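Local coordinates for ferrichrome ABC transporter substrate-binding protein (Staphylococcus pseudintermedius, PDB 5FLY), which probably binds ferrichrome-type iron siderophores and hands them to an ABC transporter for uptake, as a class III solute-binding protein, at residues Q140-H151 with R269-L279; I46-D54 with F63-A71. All coordinates share one frame; numbering follows the deposited sequence.

How the contacts relate
Contacts 1 and 2 lie on opposite sides of the chain's centre, their own centres about 33 Å apart and their nearest atoms about 17 Å, and they share no helix or strand. Each is partly buried. Contact 1 joins two helices far apart in sequence, 127-152 and 262-278, and is mediated by side chains: a charged network, a short leucine-isoleucine patch and one histidine. Contact 2 joins neighbouring strands of the parallel sheet, 46-50 and the edge strand 68-69, through backbone hydrogen bonds, with a phenylalanine packed against side chains of strand 46-50. Both pair a lysine with aspartate, yet Lys-273 grips two carboxylates, whereas Lys-68 serves mainly backbone carbonyls.

Contact 1. Residues Q140-H151 with R269-L279; sequences QTAQDSKDIKAH and RKDLKKQLLAL
Lys-273 reaches across to helix 127-152 as a knob among Gln-140, Asp-144, Asp-147 and Ile-148. Its CG is anti to the backbone N (chi1 -176°) and the chain runs extended from there, a long reach suited to segment axes 9.5 Å apart. At the tip, Lys-273 NZ bonds Asp-144 OD1 at 2.6 Å and the anti lone pair of Asp-147 OD2 at 3.1 Å. The amide of Gln-140 reaches Asp-144 OD1 from the other face of the carboxylate, on the syn side.

Arg-269 takes the second oxygen: Arg-269 NH1 lies 3.1 Å from Asp-144 OD2, with the guanidinium and carboxylate planes 23° apart. Gln-140 CG sits over one guanidinium face, and Thr-141 CG2 touches Arg-269 CD.

Farther along, Ile-148 CD1 meets Leu-276 CD1 at 4.0 Å, and Leu-277 CD2 packs against the CB of His-151. His-151 NE2 donates to Leu-279 O (2.7 Å), almost in its ring plane, while Leu-277 O lies over a ring face.

Two nearly parallel helical segments (20°) are thus joined by a four-residue salt-bridge network beside an apolar patch. Asp-144 is buried, so its three donors, two of them cationic, probably stabilise its carboxylate form; His-151 NE2, as a donor, must be protonated.

Contact 2. Residues I46-D54 with F63-A71; sequences IVGVSDQVD and FKDVDKVGA
Lys-68 and Val-49 lie side by side on the same face of two paired parallel strands, and the lysine can be followed outward from there. Lys-68 CB rests against Asp-51 CB at 4.0 Å. CG comes near Asp-54 OD2, and Lys-68 CD packs on Val-49 CG1 at 3.6 Å. Lys-68 CE touches Val-53 CG2 and lies close to both oxygens of Asp-54. Bends at chi2 (-53°) and chi4 (-49°) of Lys-68 fold the chain back toward its own segment. There Lys-68 NZ donates to Phe-63 O at 2.8 Å, from above the carbonyl plane, and it donates to Val-66 O as well. The Asp-54 carboxylate makes a long salt bridge with the ammonium, and a water donating to Asp-54 OD1 and accepting from Lys-68 NZ links the two. A lysine suits this place because its methylenes cover apolar neighbours while its charge gathers the carbonyls of the type I turn from Phe-63 to Val-66.

The flat, apolar Phe-63 ring packs against the Val-49 side chain. Val-49 CG2 makes a CH-pi contact over one face, 4.3 Å from the centroid of the Phe-63 ring, while Ile-46 CD1 comes to the edge. Val-66 CG1 touches both Val-49 and Ile-46, and Ala-36 and Lys-40 of helix 36-41 also touch the Phe-63 side chain.

The backbones are joined by three hydrogen bonds: Val-49 N donates to Asp-67 O (2.9 Å), Val-49 O accepts from Val-69 N, and Asp-51 N donates to Val-69 O. A water bridges Val-47 O and Asp-67 N. Ser-50 OG accepts from Gln-52 N in an ST turn that leads out of the strand. Strand 46-50 also bonds to Val-30 on its other side.

With helix 57-62 between the strands, this is the beta-alpha-beta crossover of a parallel alpha/beta sheet, here ending at edge strand 68-69.

Contact 1. Residues Q140-H151 with R269-L279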
loop_
_atom_site.group_PDB
_atom_site.type_symbol
_atom_site.label_atom_id
_atom_site.label_comp_id
_atom_site.label_asym_id
_atom_site.label_seq_id
_atom_site.Cartn_x
_atom_site.Cartn_y
_atom_site.Cartn_z
ATOM N N GLN A 140 15.170 -10.539 -5.221
ATOM C CA GLN A 140 15.803 -9.239 -5.023
ATOM C C GLN A 140 15.760 -8.830 -3.553
ATOM O O GLN A 140 16.785 -8.415 -2.978
ATOM C CB GLN A 140 15.111 -8.180 -5.889
ATOM C CG GLN A 140 15.590 -6.758 -5.634
ATOM C CD GLN A 140 17.018 -6.560 -6.061
ATOM O OE1 GLN A 140 17.359 -6.790 -7.222
ATOM N NE2 GLN A 140 17.873 -6.157 -5.128
ATOM N N THR A 141 14.583 -8.931 -2.936
ATOM C CA THR A 141 14.419 -8.429 -1.575
ATOM C C THR A 141 15.079 -9.344 -0.546
ATOM O O THR A 141 15.477 -8.893 0.533
ATOM C CB THR A 141 12.921 -8.214 -1.209
ATOM O OG1 THR A 141 12.151 -9.406 -1.420
ATOM C CG2 THR A 141 12.323 -7.076 -2.033
ATOM N N ALA A 142 15.238 -10.616 -0.887
ATOM C CA ALA A 142 16.010 -11.528 -0.044
ATOM C C ALA A 142 17.445 -11.035 0.066
ATOM O O ALA A 142 18.016 -11.011 1.154
ATOM C CB ALA A 142 15.970 -12.943 -0.594
ATOM N N GLN A 143 18.024 -10.609 -1.057
ATOM C CA GLN A 143 19.386 -10.077 -1.032
ATOM C C GLN A 143 19.427 -8.744 -0.298
ATOM O O GLN A 143 20.313 -8.509 0.524
ATOM C CB GLN A 143 19.948 -9.935 -2.444
ATOM C CG GLN A 143 21.412 -9.525 -2.493
ATOM C CD GLN A 143 22.336 -10.493 -1.764
ATOM O OE1 GLN A 143 22.330 -11.698 -2.020
ATOM N NE2 GLN A 143 23.132 -9.962 -0.844
ATOM N N ASP A 144 18.459 -7.875 -0.579
ATOM C CA ASP A 144 18.368 -6.611 0.139
ATOM C C ASP A 144 18.351 -6.807 1.657
ATOM O O ASP A 144 19.011 -6.065 2.389
ATOM C CB ASP A 144 17.109 -5.846 -0.262
ATOM C CG ASP A 144 17.063 -5.493 -1.736
ATOM O OD1 ASP A 144 18.121 -5.462 -2.407
ATOM O OD2 ASP A 144 15.940 -5.232 -2.227
ATOM N N SER A 145 17.571 -7.785 2.118
ATOM C CA SER A 145 17.416 -8.081 3.537
ATOM C C SER A 145 18.761 -8.430 4.173
ATOM O O SER A 145 19.087 -7.960 5.268
ATOM C CB SER A 145 16.412 -9.230 3.734
ATOM O OG SER A 145 16.195 -9.514 5.110
ATOM N N LYS A 146 19.539 -9.254 3.476
ATOM C CA LYS A 146 20.848 -9.651 3.963
ATOM C C LYS A 146 21.783 -8.447 4.032
ATOM O O LYS A 146 22.538 -8.307 5.005
ATOM C CB LYS A 146 21.449 -10.730 3.071
ATOM C CG LYS A 146 20.652 -12.021 3.043
ATOM C CD LYS A 146 21.179 -12.978 1.986
ATOM C CE LYS A 146 20.320 -14.224 1.892
ATOM N NZ LYS A 146 20.753 -15.084 0.764
ATOM N N ASP A 147 21.734 -7.592 3.010
ATOM C CA ASP A 147 22.592 -6.405 2.948
ATOM C C ASP A 147 22.269 -5.446 4.093
ATOM O O ASP A 147 23.168 -4.900 4.736
ATOM C CB ASP A 147 22.442 -5.654 1.627
ATOM C CG ASP A 147 22.841 -6.480 0.413
ATOM O OD1 ASP A 147 23.578 -7.472 0.569
ATOM O OD2 ASP A 147 22.413 -6.127 -0.709
ATOM N N ILE A 148 20.978 -5.213 4.315
ATOM C CA ILE A 148 20.534 -4.305 5.373
ATOM C C ILE A 148 20.813 -4.854 6.773
ATOM O O ILE A 148 21.277 -4.131 7.649
ATOM C CB ILE A 148 19.019 -4.001 5.234
ATOM C CG1 ILE A 148 18.763 -3.211 3.946
ATOM C CG2 ILE A 148 18.502 -3.212 6.435
ATOM C CD1 ILE A 148 17.307 -3.264 3.476
ATOM N N LYS A 149 20.562 -6.133 6.997
ATOM C CA LYS A 149 20.765 -6.698 8.326
ATOM C C LYS A 149 22.259 -6.817 8.661
ATOM O O LYS A 149 22.655 -6.716 9.823
ATOM C CB LYS A 149 20.066 -8.059 8.436
ATOM C CG LYS A 149 18.548 -7.923 8.562
ATOM C CD LYS A 149 17.822 -9.248 8.710
ATOM C CE LYS A 149 16.333 -9.023 8.874
ATOM N NZ LYS A 149 15.592 -10.294 9.065
ATOM N N ALA A 150 23.085 -6.995 7.642
ATOM C CA ALA A 150 24.531 -7.022 7.848
ATOM C C ALA A 150 25.025 -5.645 8.295
ATOM O O ALA A 150 25.974 -5.535 9.076
ATOM C CB ALA A 150 25.240 -7.447 6.572
ATOM N N HIS A 151 24.369 -4.598 7.797
ATOM C CA HIS A 151 24.774 -3.230 8.099
ATOM C C HIS A 151 24.258 -2.771 9.459
ATOM O O HIS A 151 24.995 -2.170 10.251
ATOM C CB HIS A 151 24.276 -2.278 7.009
ATOM C CG HIS A 151 24.635 -0.850 7.261
ATOM N ND1 HIS A 151 25.943 -0.422 7.370
ATOM C CD2 HIS A 151 23.861 0.246 7.447
ATOM C CE1 HIS A 151 25.955 0.878 7.611
ATOM N NE2 HIS A 151 24.706 1.307 7.659
ATOM N N ARG A 269 11.266 0.195 -2.379
ATOM C CA ARG A 269 12.300 -0.785 -2.078
ATOM C C ARG A 269 13.640 -0.101 -2.255
ATOM O O ARG A 269 14.512 -0.170 -1.393
ATOM C CB ARG A 269 12.216 -2.009 -2.991
ATOM C CG ARG A 269 13.260 -3.072 -2.705
ATOM C CD ARG A 269 13.467 -4.035 -3.884
ATOM N NE ARG A 269 13.890 -3.338 -5.098
ATOM C CZ ARG A 269 15.131 -2.923 -5.342
ATOM N NH1 ARG A 269 16.098 -3.143 -4.470
ATOM N NH2 ARG A 269 15.401 -2.272 -6.464
ATOM N N LYS A 270 13.781 0.579 -3.382
ATOM C CA LYS A 270 15.046 1.219 -3.726
ATOM C C LYS A 270 15.393 2.317 -2.739
ATOM O O LYS A 270 16.537 2.406 -2.253
ATOM C CB LYS A 270 14.977 1.785 -5.146
ATOM C CG LYS A 270 16.316 2.113 -5.763
ATOM C CD LYS A 270 16.155 2.670 -7.171
ATOM C CE LYS A 270 15.600 1.644 -8.151
ATOM N NZ LYS A 270 15.471 2.219 -9.526
ATOM N N ASP A 271 14.404 3.149 -2.435
ATOM C CA ASP A 271 14.619 4.306 -1.569
ATOM C C ASP A 271 14.928 3.850 -0.148
ATOM O O ASP A 271 15.836 4.371 0.485
ATOM C CB ASP A 271 13.401 5.221 -1.574
ATOM C CG ASP A 271 13.629 6.502 -0.782
ATOM O OD1 ASP A 271 14.613 7.214 -1.081
ATOM O OD2 ASP A 271 12.845 6.792 0.146
ATOM N N LEU A 272 14.171 2.878 0.351
ATOM C CA LEU A 272 14.364 2.405 1.714
ATOM C C LEU A 272 15.714 1.741 1.867
ATOM O O LEU A 272 16.403 1.952 2.853
ATOM C CB LEU A 272 13.264 1.429 2.128
ATOM C CG LEU A 272 11.919 2.069 2.426
ATOM C CD1 LEU A 272 10.891 0.971 2.617
ATOM C CD2 LEU A 272 12.020 2.971 3.653
ATOM N N LYS A 273 16.085 0.918 0.898
ATOM C CA LYS A 273 17.383 0.271 0.972
ATOM C C LYS A 273 18.491 1.314 1.027
ATOM O O LYS A 273 19.407 1.209 1.848
ATOM C CB LYS A 273 17.620 -0.665 -0.209
ATOM C CG LYS A 273 18.934 -1.437 -0.102
ATOM C CD LYS A 273 19.069 -2.435 -1.227
ATOM C CE LYS A 273 20.279 -3.337 -1.047
ATOM N NZ LYS A 273 20.403 -4.288 -2.180
ATOM N N LYS A 274 18.396 2.322 0.166
ATOM C CA LYS A 274 19.401 3.384 0.108
ATOM C C LYS A 274 19.517 4.098 1.451
ATOM O O LYS A 274 20.620 4.303 1.969
ATOM C CB LYS A 274 19.068 4.397 -0.993
ATOM C CG LYS A 274 19.988 5.624 -0.997
ATOM C CD LYS A 274 19.884 6.415 -2.298
ATOM C CE LYS A 274 18.537 7.082 -2.457
ATOM N NZ LYS A 274 18.309 8.126 -1.424
ATOM N N GLN A 275 18.381 4.480 2.016
ATOM C CA GLN A 275 18.409 5.268 3.232
ATOM C C GLN A 275 18.835 4.406 4.431
ATOM O O GLN A 275 19.544 4.883 5.307
ATOM C CB GLN A 275 17.048 5.937 3.480
ATOM C CG GLN A 275 16.713 7.005 2.439
ATOM C CD GLN A 275 15.764 8.077 2.952
ATOM O OE1 GLN A 275 16.063 8.776 3.916
ATOM N NE2 GLN A 275 14.613 8.219 2.296
ATOM N N LEU A 276 18.451 3.130 4.444
ATOM C CA LEU A 276 18.849 2.247 5.535
ATOM C C LEU A 276 20.356 1.981 5.509
ATOM O O LEU A 276 21.002 1.967 6.555
ATOM C CB LEU A 276 18.063 0.926 5.484
ATOM C CG LEU A 276 16.593 1.048 5.882
ATOM C CD1 LEU A 276 15.794 -0.169 5.470
ATOM C CD2 LEU A 276 16.476 1.252 7.383
ATOM N N LEU A 277 20.906 1.771 4.316
ATOM C CA LEU A 277 22.333 1.474 4.203
ATOM C C LEU A 277 23.188 2.725 4.441
ATOM O O LEU A 277 24.377 2.608 4.751
ATOM C CB LEU A 277 22.645 0.867 2.840
ATOM C CG LEU A 277 22.164 -0.559 2.579
ATOM C CD1 LEU A 277 22.576 -0.994 1.201
ATOM C CD2 LEU A 277 22.674 -1.539 3.631
ATOM N N ALA A 278 22.580 3.904 4.315
ATOM C CA ALA A 278 23.283 5.180 4.521
ATOM C C ALA A 278 23.367 5.563 5.997
ATOM O O ALA A 278 24.135 6.463 6.379
ATOM C CB ALA A 278 22.597 6.279 3.737
ATOM N N LEU A 279 22.577 4.887 6.821
ATOM C CA LEU A 279 22.580 5.132 8.259
ATOM C C LEU A 279 23.960 4.848 8.854
ATOM O O LEU A 279 24.667 3.951 8.387
ATOM C CB LEU A 279 21.516 4.279 8.970
ATOM C CG LEU A 279 20.044 4.590 8.669
ATOM C CD1 LEU A 279 19.150 3.649 9.458
ATOM C CD2 LEU A 279 19.721 6.029 8.995
#

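Contact 2. Residues I46-D54 with F63-A71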
loop_
_atom_site.group_PDB
_atom_site.type_symbol
_atom_site.label_atom_id
_atom_site.label_comp_id
_atom_site.label_asym_id
_atom_site.label_seq_id
_atom_site.Cartn_x
_atom_site.Cartn_y
_atom_site.Cartn_z
ATOM N N ILE A 46 -7.926 -0.751 -18.629
ATOM C CA ILE A 46 -8.506 0.208 -17.696
ATOM C C ILE A 46 -9.006 1.437 -18.445
ATOM O O ILE A 46 -8.255 2.055 -19.224
ATOM C CB ILE A 46 -7.481 0.646 -16.631
ATOM C CG1 ILE A 46 -7.014 -0.561 -15.804
ATOM C CG2 ILE A 46 -8.065 1.753 -15.738
ATOM C CD1 ILE A 46 -5.819 -0.286 -14.916
ATOM N N VAL A 47 -10.270 1.790 -18.226
ATOM C CA VAL A 47 -10.870 2.947 -18.883
ATOM C C VAL A 47 -11.244 4.072 -17.921
ATOM O O VAL A 47 -11.635 5.145 -18.349
ATOM C CB VAL A 47 -12.136 2.556 -19.687
ATOM C CG1 VAL A 47 -11.772 1.626 -20.846
ATOM C CG2 VAL A 47 -13.196 1.916 -18.791
ATOM N N GLY A 48 -11.134 3.838 -16.619
ATOM C CA GLY A 48 -11.365 4.894 -15.642
ATOM C C GLY A 48 -10.616 4.539 -14.386
ATOM O O GLY A 48 -10.496 3.360 -14.066
ATOM N N VAL A 49 -10.098 5.543 -13.691
ATOM C CA VAL A 49 -9.369 5.297 -12.448
ATOM C C VAL A 49 -9.644 6.430 -11.458
ATOM O O VAL A 49 -9.803 7.592 -11.846
ATOM C CB VAL A 49 -7.840 5.134 -12.714
ATOM C CG1 VAL A 49 -7.218 6.413 -13.259
ATOM C CG2 VAL A 49 -7.122 4.660 -11.454
ATOM N N SER A 50 -9.712 6.075 -10.180
ATOM C CA SER A 50 -9.861 7.063 -9.114
ATOM C C SER A 50 -8.913 8.238 -9.299
ATOM O O SER A 50 -7.730 8.047 -9.613
ATOM C CB SER A 50 -9.600 6.424 -7.758
ATOM O OG SER A 50 -9.493 7.425 -6.764
ATOM N N ASP A 51 -9.407 9.453 -9.087
ATOM C CA ASP A 51 -8.542 10.608 -9.248
ATOM C C ASP A 51 -7.501 10.659 -8.122
ATOM O O ASP A 51 -6.587 11.487 -8.166
ATOM C CB ASP A 51 -9.348 11.917 -9.327
ATOM C CG ASP A 51 -10.161 12.211 -8.078
ATOM O OD1 ASP A 51 -9.917 11.623 -7.010
ATOM O OD2 ASP A 51 -11.056 13.077 -8.187
ATOM N N GLN A 52 -7.610 9.767 -7.135
ATOM C CA GLN A 52 -6.614 9.725 -6.070
ATOM C C GLN A 52 -5.242 9.298 -6.586
ATOM O O GLN A 52 -4.233 9.576 -5.947
ATOM C CB GLN A 52 -7.053 8.782 -4.946
ATOM C CG GLN A 52 -8.166 9.341 -4.094
ATOM C CD GLN A 52 -8.456 8.454 -2.897
ATOM O OE1 GLN A 52 -7.744 8.491 -1.880
ATOM N NE2 GLN A 52 -9.494 7.644 -3.012
ATOM N N VAL A 53 -5.182 8.617 -7.731
ATOM C CA VAL A 53 -3.879 8.165 -8.220
ATOM C C VAL A 53 -2.996 9.351 -8.597
ATOM O O VAL A 53 -1.772 9.255 -8.567
ATOM C CB VAL A 53 -3.989 7.201 -9.442
ATOM C CG1 VAL A 53 -4.788 5.948 -9.067
ATOM C CG2 VAL A 53 -4.583 7.873 -10.660
ATOM N N ASP A 54 -3.610 10.486 -8.908
ATOM C CA ASP A 54 -2.832 11.649 -9.311
ATOM C C ASP A 54 -2.083 12.289 -8.151
ATOM O O ASP A 54 -1.169 13.086 -8.378
ATOM C CB ASP A 54 -3.733 12.670 -9.989
ATOM C CG ASP A 54 -3.959 12.344 -11.463
ATOM O OD1 ASP A 54 -3.235 11.469 -11.995
ATOM O OD2 ASP A 54 -4.853 12.966 -12.079
ATOM N N PHE A 63 -0.912 6.858 -15.352
ATOM C CA PHE A 63 -2.333 6.986 -15.670
ATOM C C PHE A 63 -2.659 8.286 -16.417
ATOM O O PHE A 63 -3.803 8.758 -16.407
ATOM C CB PHE A 63 -3.163 6.881 -14.376
ATOM C CG PHE A 63 -3.266 5.473 -13.852
ATOM C CD1 PHE A 63 -4.084 4.550 -14.483
ATOM C CD2 PHE A 63 -2.520 5.060 -12.761
ATOM C CE1 PHE A 63 -4.166 3.251 -14.015
ATOM C CE2 PHE A 63 -2.601 3.757 -12.305
ATOM C CZ PHE A 63 -3.429 2.857 -12.937
ATOM N N LYS A 64 -1.657 8.850 -17.090
ATOM C CA LYS A 64 -1.818 10.142 -17.759
ATOM C C LYS A 64 -2.916 10.117 -18.822
ATOM O O LYS A 64 -3.594 11.113 -19.034
ATOM C CB LYS A 64 -0.501 10.587 -18.404
ATOM C CG LYS A 64 0.517 11.141 -17.419
ATOM C CD LYS A 64 1.864 11.463 -18.091
ATOM C CE LYS A 64 1.731 12.520 -19.188
ATOM N NZ LYS A 64 1.158 13.806 -18.692
ATOM N N ASP A 65 -3.093 8.980 -19.487
ATOM C CA ASP A 65 -4.052 8.913 -20.586
ATOM C C ASP A 65 -5.313 8.135 -20.219
ATOM O O ASP A 65 -6.045 7.687 -21.100
ATOM C CB ASP A 65 -3.374 8.307 -21.811
ATOM C CG ASP A 65 -2.211 9.166 -22.315
ATOM O OD1 ASP A 65 -2.372 10.405 -22.399
ATOM O OD2 ASP A 65 -1.136 8.603 -22.622
ATOM N N VAL A 66 -5.567 7.998 -18.919
ATOM C CA VAL A 66 -6.781 7.345 -18.421
ATOM C C VAL A 66 -7.702 8.357 -17.745
ATOM O O VAL A 66 -7.257 9.181 -16.934
ATOM C CB VAL A 66 -6.448 6.212 -17.416
ATOM C CG1 VAL A 66 -7.715 5.548 -16.911
ATOM C CG2 VAL A 66 -5.538 5.187 -18.050
ATOM N N ASP A 67 -8.988 8.295 -18.080
ATOM C CA ASP A 67 -9.984 9.148 -17.445
ATOM C C ASP A 67 -9.982 9.008 -15.932
ATOM O O ASP A 67 -9.947 7.888 -15.400
ATOM C CB ASP A 67 -11.382 8.827 -17.961
ATOM C CG ASP A 67 -11.759 9.653 -19.177
ATOM O OD1 ASP A 67 -10.839 10.102 -19.904
ATOM O OD2 ASP A 67 -12.972 9.857 -19.396
ATOM N N LYS A 68 -10.047 10.144 -15.251
ATOM C CA LYS A 68 -10.045 10.175 -13.796
ATOM C C LYS A 68 -11.466 10.289 -13.284
ATOM O O LYS A 68 -12.295 10.989 -13.883
ATOM C CB LYS A 68 -9.211 11.343 -13.262
ATOM C CG LYS A 68 -7.765 11.357 -13.739
ATOM C CD LYS A 68 -7.074 10.034 -13.483
ATOM C CE LYS A 68 -5.597 10.106 -13.785
ATOM N NZ LYS A 68 -5.267 10.703 -15.104
ATOM N N VAL A 69 -11.739 9.606 -12.178
ATOM C CA VAL A 69 -13.084 9.567 -11.602
ATOM C C VAL A 69 -13.097 10.069 -10.158
ATOM O O VAL A 69 -12.264 9.678 -9.346
ATOM C CB VAL A 69 -13.657 8.133 -11.648
ATOM C CG1 VAL A 69 -15.110 8.119 -11.194
ATOM C CG2 VAL A 69 -13.540 7.557 -13.047
ATOM N N GLY A 70 -14.059 10.928 -9.840
ATOM C CA GLY A 70 -14.300 11.346 -8.462
ATOM C C GLY A 70 -14.847 10.225 -7.588
ATOM O O GLY A 70 -15.615 9.403 -8.055
ATOM N N ALA A 71 -14.465 10.198 -6.310
ATOM C CA ALA A 71 -14.741 9.053 -5.425
ATOM C C ALA A 71 -16.212 8.646 -5.359
ATOM O O ALA A 71 -16.530 7.474 -5.140
ATOM C CB ALA A 71 -14.245 9.355 -4.009
HETATM O O HOH W 1 -9.961 6.648 -20.208
HETATM O O HOH W 2 -2.318 10.784 -14.298
#